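Local coordinates for Lmo0305 protein (Listeria monocytogenes, PDB 3PJ0) that is of unknown function but has the fold of the large superfamily of pyridoxal-phosphate-dependent proteins and carries that cofactor covalently bound, at residues G47-D52 / Y245-D250; K59-Q64 / R180-T185; A75-L80 / K109-I114; Q124-D129 / V141-P146; H95-L100 / R148-Q153. One frame throughout, in Å; residues are numbered along the deposited sequence. Where two conformers were deposited one is given.

Interaction 1: residues G47-D52 / Y245-D250; sequences GAVIED and YILSAD
I246 pushes its CD1 methyl against the base of the I50 side chain, 3.5 Å from CB of I50, while its other branch turns to V49. That second branch, I246 CG2, lies 3.6 Å from the carbonyl O of V49 and 4.1 Å from V49 CG2. The two branches therefore touch neighbouring residues on one turn of the opposing helix. At the next residue, L247, CD2 meets V49 CG2 at 3.7 Å, the two side chains crossing at about a right angle. V49 can serve both partners because its CG2 stands trans to the backbone N, with CG1 taking the tighter place between N and the carbonyl carbon (chi1 60°). No hydrogen bond spans the contact.

Behind these methyls stand two helical segments, 48-52 and 245-250, whose axes approach to 10.1 Å at an angle of 46°; the nearest CA atoms are those of I50 and I246, 6.8 Å apart. The first helix begins here. G47 sits at its N-cap position, and its backbone N is tied by a fairly straight bond to OE2 of E51, at 3.0 Å, one turn on. Further out, I246 also rests on F53 and F68, and D250 forms a salt bridge with K56. Towards the second subunit, L247 packs on V25 of that subunit. This is mainly apolar helix-helix packing, the start of helix 48-61 set against helix 243-256 beside the dimer partner.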
# COMPACT_ATOMS: atom_id res chain seq x y z
N GLY A 47 2.40 -7.34 15.33
CA GLY A 47 3.14 -8.58 15.13
C GLY A 47 4.64 -8.36 15.08
O GLY A 47 5.11 -7.33 14.59
N ALA A 48 5.40 -9.35 15.53
CA ALA A 48 6.86 -9.18 15.58
C ALA A 48 7.49 -8.69 14.28
O ALA A 48 8.34 -7.81 14.32
CB ALA A 48 7.55 -10.49 16.05
N VAL A 49 7.09 -9.23 13.13
CA VAL A 49 7.78 -8.88 11.89
C VAL A 49 7.74 -7.36 11.62
O VAL A 49 8.77 -6.80 11.27
CB VAL A 49 7.36 -9.71 10.64
CG1 VAL A 49 5.90 -9.54 10.32
CG2 VAL A 49 8.19 -9.28 9.42
N ILE A 50 6.60 -6.72 11.85
CA ILE A 50 6.48 -5.28 11.64
C ILE A 50 7.00 -4.48 12.84
O ILE A 50 7.74 -3.51 12.68
CB ILE A 50 5.04 -4.84 11.23
CG1 ILE A 50 5.02 -3.36 10.83
CG2 ILE A 50 4.02 -5.14 12.35
CD1 ILE A 50 3.67 -2.86 10.32
N GLU A 51 6.63 -4.89 14.04
CA GLU A 51 7.04 -4.17 15.25
C GLU A 51 8.55 -4.14 15.45
O GLU A 51 9.10 -3.10 15.84
CB GLU A 51 6.38 -4.76 16.50
CG GLU A 51 4.89 -4.63 16.47
CD GLU A 51 4.22 -5.13 17.73
OE1 GLU A 51 4.87 -4.98 18.81
OE2 GLU A 51 3.07 -5.62 17.64
N ASP A 52 9.22 -5.27 15.20
CA ASP A 52 10.67 -5.31 15.32
C ASP A 52 11.34 -4.38 14.31
O ASP A 52 12.33 -3.74 14.65
CB ASP A 52 11.21 -6.72 15.16
CG ASP A 52 10.74 -7.67 16.29
OD1 ASP A 52 10.05 -7.23 17.21
OD2 ASP A 52 11.02 -8.86 16.19
N TYR A 245 7.08 -6.32 1.87
CA TYR A 245 7.87 -5.10 1.78
C TYR A 245 8.75 -4.94 3.02
O TYR A 245 9.85 -4.47 2.92
CB TYR A 245 6.99 -3.85 1.60
CG TYR A 245 6.14 -3.84 0.36
CD1 TYR A 245 6.64 -4.23 -0.87
CD2 TYR A 245 4.83 -3.39 0.41
CE1 TYR A 245 5.84 -4.22 -2.02
CE2 TYR A 245 4.03 -3.36 -0.74
CZ TYR A 245 4.55 -3.77 -1.94
OH TYR A 245 3.75 -3.75 -3.06
N ILE A 246 8.27 -5.35 4.20
CA ILE A 246 9.12 -5.22 5.42
C ILE A 246 10.35 -6.12 5.35
O ILE A 246 11.50 -5.67 5.53
CB ILE A 246 8.34 -5.55 6.73
CG1 ILE A 246 7.21 -4.54 6.95
CG2 ILE A 246 9.27 -5.55 7.98
CD1 ILE A 246 6.14 -5.09 7.89
N LEU A 247 10.13 -7.39 5.03
CA LEU A 247 11.27 -8.33 4.90
C LEU A 247 12.31 -7.89 3.86
O LEU A 247 13.53 -7.99 4.11
CB LEU A 247 10.81 -9.75 4.66
CG LEU A 247 9.99 -10.37 5.82
CD1 LEU A 247 9.35 -11.67 5.37
CD2 LEU A 247 10.79 -10.53 7.18
N SER A 248 11.84 -7.48 2.67
CA SER A 248 12.73 -7.00 1.62
C SER A 248 13.41 -5.69 2.03
O SER A 248 14.60 -5.52 1.72
CB SER A 248 12.02 -6.86 0.27
OG SER A 248 10.84 -6.10 0.40
N ALA A 249 12.69 -4.80 2.71
CA ALA A 249 13.30 -3.52 3.18
C ALA A 249 14.42 -3.81 4.14
O ALA A 249 15.52 -3.31 3.99
CB ALA A 249 12.25 -2.60 3.87
N ASP A 250 14.18 -4.70 5.08
CA ASP A 250 15.22 -5.05 6.09
C ASP A 250 16.42 -5.77 5.43
O ASP A 250 17.58 -5.46 5.71
CB ASP A 250 14.60 -5.88 7.19
CG ASP A 250 15.38 -5.82 8.49
OD1 ASP A 250 16.21 -4.90 8.68
OD2 ASP A 250 15.17 -6.72 9.33

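Interaction 2: residues K59-Q64 / R180-T185; sequences KILGKQ and RLWEIT
The indole of W182 presents the far rim of its six-membered ring to helix 48-61, and two aliphatic side chains receive it. At the edge, close to the ring plane, is CG2 of I60, 3.9 Å from CZ3 of W182. L61 comes in obliquely with one methyl, CD2, which is 3.9 Å from CH2 of W182 and 4.1 Å from its CZ3. Both side chains run at about a right angle to the tryptophan. F253 meets the same indole edge-to-face, and the ring nitrogen NE1 is hydrogen-bonded to O of S205, so the polar end of the ring is anchored away from the aliphatic pair.

The methyl that touches W182 is used twice: L61 CD2 is also 3.9 Å from CD2 of L181, the two leucines sliding past each other in opposite directions. L181 gets there with CG trans to its backbone N (chi1 177°). The side chains do all the bridging, since the nearest CA atoms, those of L61 and L181, are 10.2 Å apart.

G62, with a positive phi of 66°, forms a Schellman motif, its N bonded to O of K59 at 3.1 Å. On the other segment, R180 reaches the modified lysine at position 208, its NH1 hydrogen-bonded to O3 of the cofactor. This buried apolar cluster joins the C-terminal end of helix 48-61 to the loop that follows strand 173-178, with V202 and V204 of strand 201-205, A219 of strand 216-220 and C196 of helix 192-196 packed around it.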
# COMPACT_ATOMS: atom_id res chain seq x y z
N LYS A 59 15.24 3.31 16.38
CA LYS A 59 16.50 3.44 17.12
C LYS A 59 17.64 4.04 16.25
O LYS A 59 18.40 4.91 16.69
CB LYS A 59 16.91 2.09 17.70
CG LYS A 59 18.18 2.10 18.52
CD LYS A 59 18.40 0.75 19.16
CE LYS A 59 19.57 0.75 20.10
NZ LYS A 59 19.78 -0.62 20.65
N ILE A 60 17.73 3.59 15.00
CA ILE A 60 18.72 4.12 14.04
C ILE A 60 18.51 5.63 13.75
O ILE A 60 19.45 6.38 13.60
CB ILE A 60 18.68 3.32 12.72
CG1 ILE A 60 19.38 1.96 12.92
CG2 ILE A 60 19.37 4.07 11.61
CD1 ILE A 60 19.03 0.93 11.85
N LEU A 61 17.25 6.06 13.73
CA LEU A 61 16.93 7.46 13.52
C LEU A 61 16.86 8.29 14.79
O LEU A 61 16.68 9.52 14.73
CB LEU A 61 15.62 7.57 12.77
CG LEU A 61 15.53 6.82 11.42
CD1 LEU A 61 14.13 6.98 10.85
CD2 LEU A 61 16.62 7.35 10.48
N GLY A 62 17.05 7.65 15.95
CA GLY A 62 17.03 8.35 17.25
C GLY A 62 15.67 8.93 17.64
O GLY A 62 15.60 9.95 18.31
N LYS A 63 14.60 8.25 17.24
CA LYS A 63 13.24 8.69 17.55
C LYS A 63 12.56 7.68 18.48
O LYS A 63 12.96 6.50 18.55
CB LYS A 63 12.43 8.90 16.27
CG LYS A 63 12.96 9.95 15.31
CD LYS A 63 13.10 11.29 16.01
CE LYS A 63 13.75 12.37 15.11
NZ LYS A 63 13.80 13.66 15.90
N GLN A 64 11.54 8.13 19.20
CA GLN A 64 10.84 7.27 20.15
C GLN A 64 10.14 6.08 19.48
O GLN A 64 10.15 4.97 19.99
CB GLN A 64 9.79 8.07 20.94
CG GLN A 64 10.32 9.18 21.87
CD GLN A 64 9.21 9.79 22.73
OE1 GLN A 64 8.03 9.80 22.35
NE2 GLN A 64 9.59 10.32 23.91
N ARG A 180 16.21 9.99 0.61
CA ARG A 180 17.62 9.68 0.32
C ARG A 180 18.53 10.02 1.49
O ARG A 180 19.68 10.45 1.33
CB ARG A 180 18.08 10.41 -0.95
CG ARG A 180 17.39 9.91 -2.23
CD ARG A 180 17.63 10.79 -3.46
NE ARG A 180 16.91 10.21 -4.60
CZ ARG A 180 15.61 10.36 -4.84
NH1 ARG A 180 14.84 11.12 -4.05
NH2 ARG A 180 15.06 9.76 -5.88
N LEU A 181 18.01 9.86 2.71
CA LEU A 181 18.84 10.15 3.89
C LEU A 181 20.12 9.31 4.01
O LEU A 181 21.18 9.83 4.37
CB LEU A 181 18.04 9.92 5.18
CG LEU A 181 18.80 10.12 6.50
CD1 LEU A 181 19.29 11.60 6.67
CD2 LEU A 181 17.88 9.69 7.64
N TRP A 182 20.01 8.02 3.76
CA TRP A 182 21.12 7.11 3.95
C TRP A 182 22.33 7.53 3.10
O TRP A 182 23.48 7.43 3.52
CB TRP A 182 20.72 5.68 3.59
CG TRP A 182 19.34 5.25 4.13
CD1 TRP A 182 18.25 4.95 3.38
CD2 TRP A 182 18.93 5.09 5.50
NE1 TRP A 182 17.20 4.58 4.17
CE2 TRP A 182 17.57 4.68 5.48
CE3 TRP A 182 19.56 5.26 6.74
CZ2 TRP A 182 16.83 4.44 6.65
CZ3 TRP A 182 18.83 5.02 7.89
CH2 TRP A 182 17.48 4.60 7.84
N GLU A 183 22.02 8.03 1.91
CA GLU A 183 23.03 8.44 0.95
C GLU A 183 23.85 9.68 1.32
O GLU A 183 24.90 9.90 0.71
CB GLU A 183 22.36 8.71 -0.41
CG GLU A 183 21.70 7.53 -1.07
CD GLU A 183 20.23 7.32 -0.75
OE1 GLU A 183 19.86 7.28 0.44
OE2 GLU A 183 19.45 7.12 -1.71
N ILE A 184 23.36 10.50 2.26
CA ILE A 184 24.05 11.75 2.63
C ILE A 184 24.93 11.70 3.90
O ILE A 184 25.70 12.62 4.15
CB ILE A 184 23.05 12.94 2.74
CG1 ILE A 184 22.15 12.86 3.99
CG2 ILE A 184 22.21 13.05 1.48
CD1 ILE A 184 21.21 14.01 4.16
N THR A 185 24.86 10.63 4.68
CA THR A 185 25.68 10.57 5.90
C THR A 185 27.18 10.63 5.60
O THR A 185 27.93 11.27 6.32
CB THR A 185 25.29 9.41 6.83
OG1 THR A 185 25.62 8.16 6.23
CG2 THR A 185 23.81 9.45 7.14

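Interaction 3: residues A75-L80 / K109-I114; sequences AQQIAL and KELQQI
Q77 and L111 cross obliquely, the glutamine reaching over with an extended chain until its amide oxygen lies beside the leucine. OE1 of Q77 is 3.8 Å from CD1 of L111 and 4.1 Å from its CB, a van der Waals contact and not a polar one. The polar work of that amide is done with others: OE1 is hydrogen-bonded to Y235 OH, and NE2 to the carbonyl O of R234 of the second subunit, which together should hold the amide in a fixed rotation.

Q112 approaches differently. Its chain is folded at chi2 (-59°), and it is the bend, CG, that faces Q77, 4.1 Å from the backbone O of Q77. The amide leads on to R81 NH1 through OE1 and to Y235 OH through NE2. A single tyrosine hydroxyl therefore bridges both glutamines, satisfying buried groups from the two segments at once.

At the far end a methyl lies against backbone. I114 sends CD1 across to L80, 3.9 Å from the carbonyl C of L80 and 4.3 Å from its CB. I114 follows Q113, where phi turns positive (49°) and the chain leaves helical geometry.

The contact joins helix 72-87 to the end of helix 107-112, just ahead of strand 115-118. Helix 222-234 flanks it through W231, which Q112 touches, and L80 also packs on S140 and L142 of strand 140-144. The second subunit closes in as well, L111 packing on Q112 of that subunit and Q112 on its L111.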
# COMPACT_ATOMS: atom_id res chain seq x y z
N ALA A 75 2.77 8.67 3.73
CA ALA A 75 3.37 9.01 5.03
C ALA A 75 3.60 10.50 5.27
O ALA A 75 3.32 11.00 6.37
CB ALA A 75 4.65 8.24 5.24
N GLN A 76 4.05 11.21 4.23
CA GLN A 76 4.40 12.65 4.36
C GLN A 76 3.19 13.58 4.37
O GLN A 76 3.18 14.53 5.13
CB GLN A 76 5.44 13.05 3.34
CG GLN A 76 6.75 12.35 3.55
CD GLN A 76 7.90 13.12 2.94
OE1 GLN A 76 8.77 13.63 3.65
NE2 GLN A 76 7.88 13.26 1.61
N GLN A 77 2.18 13.29 3.54
CA GLN A 77 0.92 14.06 3.60
C GLN A 77 0.34 13.97 5.03
O GLN A 77 -0.17 14.95 5.60
CB GLN A 77 -0.10 13.47 2.65
CG GLN A 77 0.16 13.69 1.20
CD GLN A 77 -0.93 13.03 0.41
OE1 GLN A 77 -2.09 13.01 0.86
NE2 GLN A 77 -0.58 12.51 -0.79
N ILE A 78 0.39 12.76 5.60
CA ILE A 78 -0.06 12.51 6.97
C ILE A 78 0.77 13.27 8.00
O ILE A 78 0.20 13.89 8.92
CB ILE A 78 -0.07 10.98 7.29
CG1 ILE A 78 -1.18 10.32 6.48
CG2 ILE A 78 -0.25 10.68 8.82
CD1 ILE A 78 -1.12 8.75 6.49
N ALA A 79 2.10 13.29 7.85
CA ALA A 79 2.95 14.00 8.80
C ALA A 79 2.56 15.48 8.85
O ALA A 79 2.38 16.04 9.93
CB ALA A 79 4.48 13.83 8.42
N LEU A 80 2.42 16.10 7.67
CA LEU A 80 2.10 17.53 7.58
C LEU A 80 0.70 17.84 8.15
O LEU A 80 0.53 18.89 8.82
CB LEU A 80 2.26 18.05 6.13
CG LEU A 80 3.68 17.89 5.52
CD1 LEU A 80 3.78 18.43 4.13
CD2 LEU A 80 4.76 18.51 6.46
N LYS A 109 -2.82 18.93 -1.36
CA LYS A 109 -3.87 19.93 -1.57
C LYS A 109 -5.29 19.33 -1.59
O LYS A 109 -6.22 19.85 -0.96
CB LYS A 109 -3.60 20.66 -2.88
CG LYS A 109 -2.27 21.47 -2.84
CD LYS A 109 -1.91 22.04 -4.19
CE LYS A 109 -0.47 22.66 -4.18
NZ LYS A 109 -0.05 23.04 -5.56
N GLU A 110 -5.45 18.23 -2.31
CA GLU A 110 -6.79 17.66 -2.54
C GLU A 110 -7.32 16.83 -1.38
O GLU A 110 -8.54 16.79 -1.17
CB GLU A 110 -6.79 16.79 -3.80
CG GLU A 110 -6.46 17.52 -5.11
CD GLU A 110 -7.62 18.30 -5.72
OE1 GLU A 110 -8.68 18.52 -5.07
OE2 GLU A 110 -7.44 18.69 -6.89
N LEU A 111 -6.43 16.14 -0.67
CA LEU A 111 -6.84 15.29 0.44
C LEU A 111 -6.75 15.98 1.80
O LEU A 111 -7.51 15.67 2.72
CB LEU A 111 -6.05 13.98 0.45
CG LEU A 111 -6.38 12.96 -0.66
CD1 LEU A 111 -5.39 11.82 -0.65
CD2 LEU A 111 -7.85 12.46 -0.56
N GLN A 112 -5.84 16.94 1.93
CA GLN A 112 -5.64 17.59 3.23
C GLN A 112 -6.00 19.08 3.23
O GLN A 112 -6.02 19.72 4.29
CB GLN A 112 -4.20 17.38 3.71
CG GLN A 112 -3.80 15.94 4.02
CD GLN A 112 -4.68 15.31 5.10
OE1 GLN A 112 -5.26 16.00 5.92
NE2 GLN A 112 -4.79 13.99 5.08
N GLN A 113 -6.31 19.64 2.05
CA GLN A 113 -6.62 21.08 1.95
C GLN A 113 -5.55 21.91 2.66
O GLN A 113 -5.86 22.92 3.33
CB GLN A 113 -8.01 21.44 2.49
CG GLN A 113 -9.15 20.83 1.71
CD GLN A 113 -9.43 19.45 2.17
OE1 GLN A 113 -9.53 19.21 3.37
NE2 GLN A 113 -9.59 18.53 1.23
N ILE A 114 -4.30 21.47 2.51
CA ILE A 114 -3.13 22.19 3.00
C ILE A 114 -2.60 23.08 1.87
O ILE A 114 -2.61 22.69 0.68
CB ILE A 114 -2.09 21.21 3.55
CG1 ILE A 114 -2.55 20.75 4.94
CG2 ILE A 114 -0.63 21.83 3.54
CD1 ILE A 114 -1.66 19.68 5.64

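Interaction 4: residues Q124-D129 / V141-P146; sequences QLLTID and VLIELP
L126 comes down on I143 from a loop, and its approach can be followed outward atom by atom. CB is directed at the strand but is still 6.0 Å from CD1 of I143. CG closes to 4.5 Å from the same I143 CD1. The fork then does the touching: CD2 of L126 is 3.9 Å from I143 CD1 and CD1 of L126 is 4.0 Å from it, so the isoleucine tip is shared almost evenly by the two methyls. CD2 also comes within 4.4 Å of the carbonyl O of L142, a marginal contact. CG lies between the backbone N and the carbonyl carbon (chi1 71°), which brings both methyls to I143. I143 answers with a side chain bent at chi2 (-61°), and the two run at about a right angle.

Just beyond, T127 takes the N-cap position of helix 128-132: its hydroxyl caps a backbone N of the first turn, while its own N is bonded to D130 OD2, a reciprocal pattern that fits a capping box. I163 of helix 157-170 packs on L126 as well.

The strand that L126 packs on makes backbone hydrogen bonds with both neighbours, I143 with H175 and D177 of strand 173-178, L142 with A93 of strand 91-94. L142 itself points away from L126, to L80 and Q76 of helix 72-87. A central parallel strand covered on both sides is characteristic of the alpha/beta/alpha large domain of this pyridoxal-phosphate fold.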
# COMPACT_ATOMS: atom_id res chain seq x y z
N GLN A 124 17.28 26.41 -7.21
CA GLN A 124 18.34 26.45 -6.18
C GLN A 124 17.86 26.04 -4.83
O GLN A 124 16.65 25.89 -4.60
CB GLN A 124 19.00 27.84 -6.11
CG GLN A 124 18.07 28.99 -5.89
CD GLN A 124 18.75 30.36 -6.12
OE1 GLN A 124 19.63 30.78 -5.35
NE2 GLN A 124 18.32 31.07 -7.15
N LEU A 125 18.82 25.81 -3.95
CA LEU A 125 18.49 25.45 -2.58
C LEU A 125 17.72 26.55 -1.88
O LEU A 125 17.99 27.76 -2.06
CB LEU A 125 19.77 25.16 -1.77
CG LEU A 125 20.49 23.85 -2.01
CD1 LEU A 125 21.90 23.88 -1.42
CD2 LEU A 125 19.66 22.66 -1.42
N LEU A 126 16.74 26.14 -1.10
CA LEU A 126 16.02 27.09 -0.26
C LEU A 126 16.98 27.53 0.84
O LEU A 126 17.93 26.80 1.18
CB LEU A 126 14.78 26.44 0.34
CG LEU A 126 14.90 25.37 1.44
CD1 LEU A 126 15.16 25.95 2.88
CD2 LEU A 126 13.63 24.51 1.48
N THR A 127 16.77 28.71 1.38
CA THR A 127 17.59 29.18 2.51
C THR A 127 16.75 29.66 3.67
O THR A 127 15.53 29.88 3.55
CB THR A 127 18.47 30.36 2.10
OG1 THR A 127 17.63 31.48 1.87
CG2 THR A 127 19.32 30.02 0.85
N ILE A 128 17.40 29.83 4.82
CA ILE A 128 16.74 30.41 5.99
C ILE A 128 16.11 31.77 5.65
O ILE A 128 15.07 32.12 6.20
CB ILE A 128 17.69 30.52 7.21
CG1 ILE A 128 16.88 30.73 8.51
CG2 ILE A 128 18.72 31.63 6.99
CD1 ILE A 128 17.70 30.62 9.80
N ASP A 129 16.73 32.54 4.74
CA ASP A 129 16.21 33.84 4.30
C ASP A 129 14.82 33.68 3.65
O ASP A 129 13.94 34.54 3.79
CB ASP A 129 17.16 34.52 3.30
CG ASP A 129 18.57 34.75 3.85
OD1 ASP A 129 18.95 35.93 3.99
OD2 ASP A 129 19.31 33.77 4.14
N VAL A 141 7.69 23.37 8.09
CA VAL A 141 8.59 23.51 6.96
C VAL A 141 9.06 22.08 6.71
O VAL A 141 9.34 21.32 7.66
CB VAL A 141 9.80 24.44 7.28
CG1 VAL A 141 10.90 24.34 6.22
CG2 VAL A 141 9.32 25.87 7.40
N LEU A 142 9.15 21.73 5.44
CA LEU A 142 9.63 20.41 5.03
C LEU A 142 10.92 20.64 4.29
O LEU A 142 11.00 21.53 3.44
CB LEU A 142 8.60 19.72 4.14
CG LEU A 142 8.98 18.37 3.48
CD1 LEU A 142 7.69 17.58 3.15
CD2 LEU A 142 9.86 18.50 2.22
N ILE A 143 11.95 19.86 4.63
CA ILE A 143 13.27 19.93 4.01
C ILE A 143 13.59 18.56 3.40
O ILE A 143 13.39 17.52 4.02
CB ILE A 143 14.37 20.24 5.08
CG1 ILE A 143 14.05 21.53 5.83
CG2 ILE A 143 15.75 20.19 4.47
CD1 ILE A 143 13.97 22.80 4.98
N GLU A 144 14.08 18.56 2.17
CA GLU A 144 14.45 17.31 1.46
C GLU A 144 15.99 17.26 1.35
O GLU A 144 16.58 18.12 0.70
CB GLU A 144 13.81 17.29 0.07
CG GLU A 144 14.06 16.03 -0.72
CD GLU A 144 13.61 16.12 -2.18
OE1 GLU A 144 12.47 16.61 -2.46
OE2 GLU A 144 14.41 15.70 -3.03
N LEU A 145 16.61 16.28 2.03
CA LEU A 145 18.06 16.11 2.03
C LEU A 145 18.41 14.83 1.26
O LEU A 145 18.04 13.74 1.69
CB LEU A 145 18.62 16.00 3.46
CG LEU A 145 18.33 17.12 4.43
CD1 LEU A 145 18.80 16.80 5.85
CD2 LEU A 145 18.96 18.43 3.95
N PRO A 146 19.05 14.97 0.09
CA PRO A 146 19.43 16.16 -0.63
C PRO A 146 18.27 16.56 -1.51
O PRO A 146 17.31 15.79 -1.59
CB PRO A 146 20.61 15.68 -1.46
CG PRO A 146 20.24 14.31 -1.82
CD PRO A 146 19.41 13.76 -0.67

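Interaction 5: residues H95-L100 / R148-Q153; sequences HPLSHL and REIGGQ
L97 lies slantwise over the stem of E149 where two turn structures meet: a type I beta turn, H95 to S98, leading into helix 99-102, and a short 3-10 segment, 148-149, followed by a G1 bulge in which G152 and Q153 face Q147.

The contact itself is van der Waals. CD1 of L97 is 3.6 Å from CB of E149, and it is the glutamate's aliphatic stem, not its carboxylate, that meets the leucine; CG of E149 also lies 3.7 Å from the carbonyl O of L97. I150 adds two looser touches, CG2 at 4.4 Å from L97 CD1 and CD1 at 4.3 Å from NE2 of H95, approaching the imidazole obliquely. A fold at chi2 (-74°) turns the E149 carboxylate to the R148 side.

Charged groups gather at that end. R148 NH1 and E149 OE2 form a salt bridge of 2.8 Å, with the guanidinium coming from above the carboxylate plane; OE2 is also bonded to H103 NE2, and R148 NE pairs with E333. A molecule of (4R)-2-methylpentane-2,4-diol lies beside E149.

Neutral hydrogen bonds shape each turn from within. S98 OG weakly caps the N of L100. The H95 ring is held at both nitrogens: NE2 is bonded to O of Q124, and ND1 accepts from L97 N at 3.0 Å. On the other segment, Q153 NE2 gives a bond of 2.9 Å to O of I150, the acceptor lying in the plane of the Q153 amide.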
# COMPACT_ATOMS: atom_id res chain seq x y z
N HIS A 95 10.42 23.57 -0.67
CA HIS A 95 11.00 23.89 -1.96
C HIS A 95 9.94 23.70 -3.07
O HIS A 95 9.11 22.79 -2.99
CB HIS A 95 12.20 22.96 -2.22
CG HIS A 95 13.03 23.34 -3.42
ND1 HIS A 95 12.71 22.92 -4.69
CD2 HIS A 95 14.16 24.07 -3.53
CE1 HIS A 95 13.60 23.41 -5.54
NE2 HIS A 95 14.50 24.11 -4.86
N PRO A 96 9.96 24.55 -4.12
CA PRO A 96 9.01 24.43 -5.24
C PRO A 96 8.91 23.02 -5.91
O PRO A 96 7.86 22.66 -6.46
CB PRO A 96 9.59 25.43 -6.27
CG PRO A 96 10.24 26.45 -5.46
CD PRO A 96 10.85 25.71 -4.30
N LEU A 97 9.99 22.25 -5.85
CA LEU A 97 10.05 20.94 -6.48
C LEU A 97 9.94 19.81 -5.47
O LEU A 97 10.36 18.67 -5.74
CB LEU A 97 11.32 20.81 -7.33
CG LEU A 97 11.51 21.88 -8.40
CD1 LEU A 97 12.69 21.59 -9.35
CD2 LEU A 97 10.23 22.02 -9.20
N SER A 98 9.36 20.11 -4.30
CA SER A 98 9.12 19.04 -3.33
C SER A 98 8.29 17.94 -3.98
O SER A 98 7.49 18.18 -4.89
CB SER A 98 8.38 19.54 -2.10
OG SER A 98 8.00 18.45 -1.26
N HIS A 99 8.47 16.71 -3.51
CA HIS A 99 7.78 15.58 -4.10
C HIS A 99 6.28 15.78 -3.91
O HIS A 99 5.48 15.41 -4.77
CB HIS A 99 8.27 14.28 -3.46
CG HIS A 99 7.82 13.03 -4.14
ND1 HIS A 99 6.61 12.41 -3.85
CD2 HIS A 99 8.44 12.23 -5.04
CE1 HIS A 99 6.51 11.30 -4.56
NE2 HIS A 99 7.61 11.16 -5.29
N LEU A 100 5.91 16.39 -2.79
CA LEU A 100 4.52 16.68 -2.48
C LEU A 100 3.87 17.65 -3.49
O LEU A 100 2.69 17.55 -3.81
CB LEU A 100 4.40 17.29 -1.08
CG LEU A 100 4.63 16.48 0.24
CD1 LEU A 100 3.46 15.63 0.54
CD2 LEU A 100 5.99 15.70 0.33
N ARG A 148 16.76 16.39 -4.61
CA ARG A 148 16.95 15.57 -5.81
C ARG A 148 16.70 16.25 -7.15
O ARG A 148 17.47 16.04 -8.09
CB ARG A 148 16.05 14.33 -5.71
CG ARG A 148 16.13 13.38 -6.90
CD ARG A 148 15.02 13.63 -7.95
NE ARG A 148 15.02 12.53 -8.90
CZ ARG A 148 13.98 12.08 -9.63
NH1 ARG A 148 12.79 12.65 -9.58
NH2 ARG A 148 14.16 11.03 -10.43
N GLU A 149 15.65 17.05 -7.26
CA GLU A 149 15.29 17.67 -8.54
C GLU A 149 16.31 18.69 -9.04
O GLU A 149 16.30 19.05 -10.22
CB GLU A 149 13.90 18.29 -8.49
CG GLU A 149 12.81 17.27 -8.20
CD GLU A 149 12.46 16.34 -9.35
OE1 GLU A 149 12.66 16.69 -10.52
OE2 GLU A 149 11.92 15.26 -9.05
N ILE A 150 17.20 19.14 -8.16
CA ILE A 150 18.25 20.07 -8.59
C ILE A 150 19.64 19.38 -8.57
O ILE A 150 20.68 20.00 -8.50
CB ILE A 150 18.20 21.43 -7.84
CG1 ILE A 150 18.37 21.28 -6.34
CG2 ILE A 150 16.89 22.14 -8.13
CD1 ILE A 150 18.50 22.62 -5.64
N GLY A 151 19.61 18.06 -8.65
CA GLY A 151 20.82 17.28 -8.76
C GLY A 151 21.32 16.63 -7.50
O GLY A 151 22.37 16.01 -7.53
N GLY A 152 20.57 16.75 -6.41
CA GLY A 152 21.00 16.19 -5.14
C GLY A 152 21.89 17.20 -4.43
O GLY A 152 23.06 16.91 -4.09
N GLN A 153 21.36 18.40 -4.20
CA GLN A 153 22.13 19.43 -3.50
C GLN A 153 21.81 19.48 -1.99
O GLN A 153 20.68 19.15 -1.56
CB GLN A 153 21.87 20.80 -4.13
CG GLN A 153 22.30 20.96 -5.60
CD GLN A 153 22.14 22.39 -6.11
OE1 GLN A 153 22.48 23.37 -5.41
NE2 GLN A 153 21.66 22.52 -7.34

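In the fold
Interactions 2, 3 and 4 are buried, whereas 1 and 5 are only partly so. Interactions 1 and 2 use the two ends of helix 48-61, their centres about 17 Å apart, and both are mainly apolar, with no hydrogen bond across the segments. Interactions 1 and 3 touch the second subunit; 3 differs in having amides within its buried core. The strand of interaction 4 links much of the rest: L142 touches L80 of interaction 3, L145 and P146 pack on I184 of interaction 2, and P146 meets the bulge of interaction 5. Interactions 4 and 5 lie closest, centres about 9 Å apart; charge is gathered at 5, where R148 packs against R180 of interaction 2.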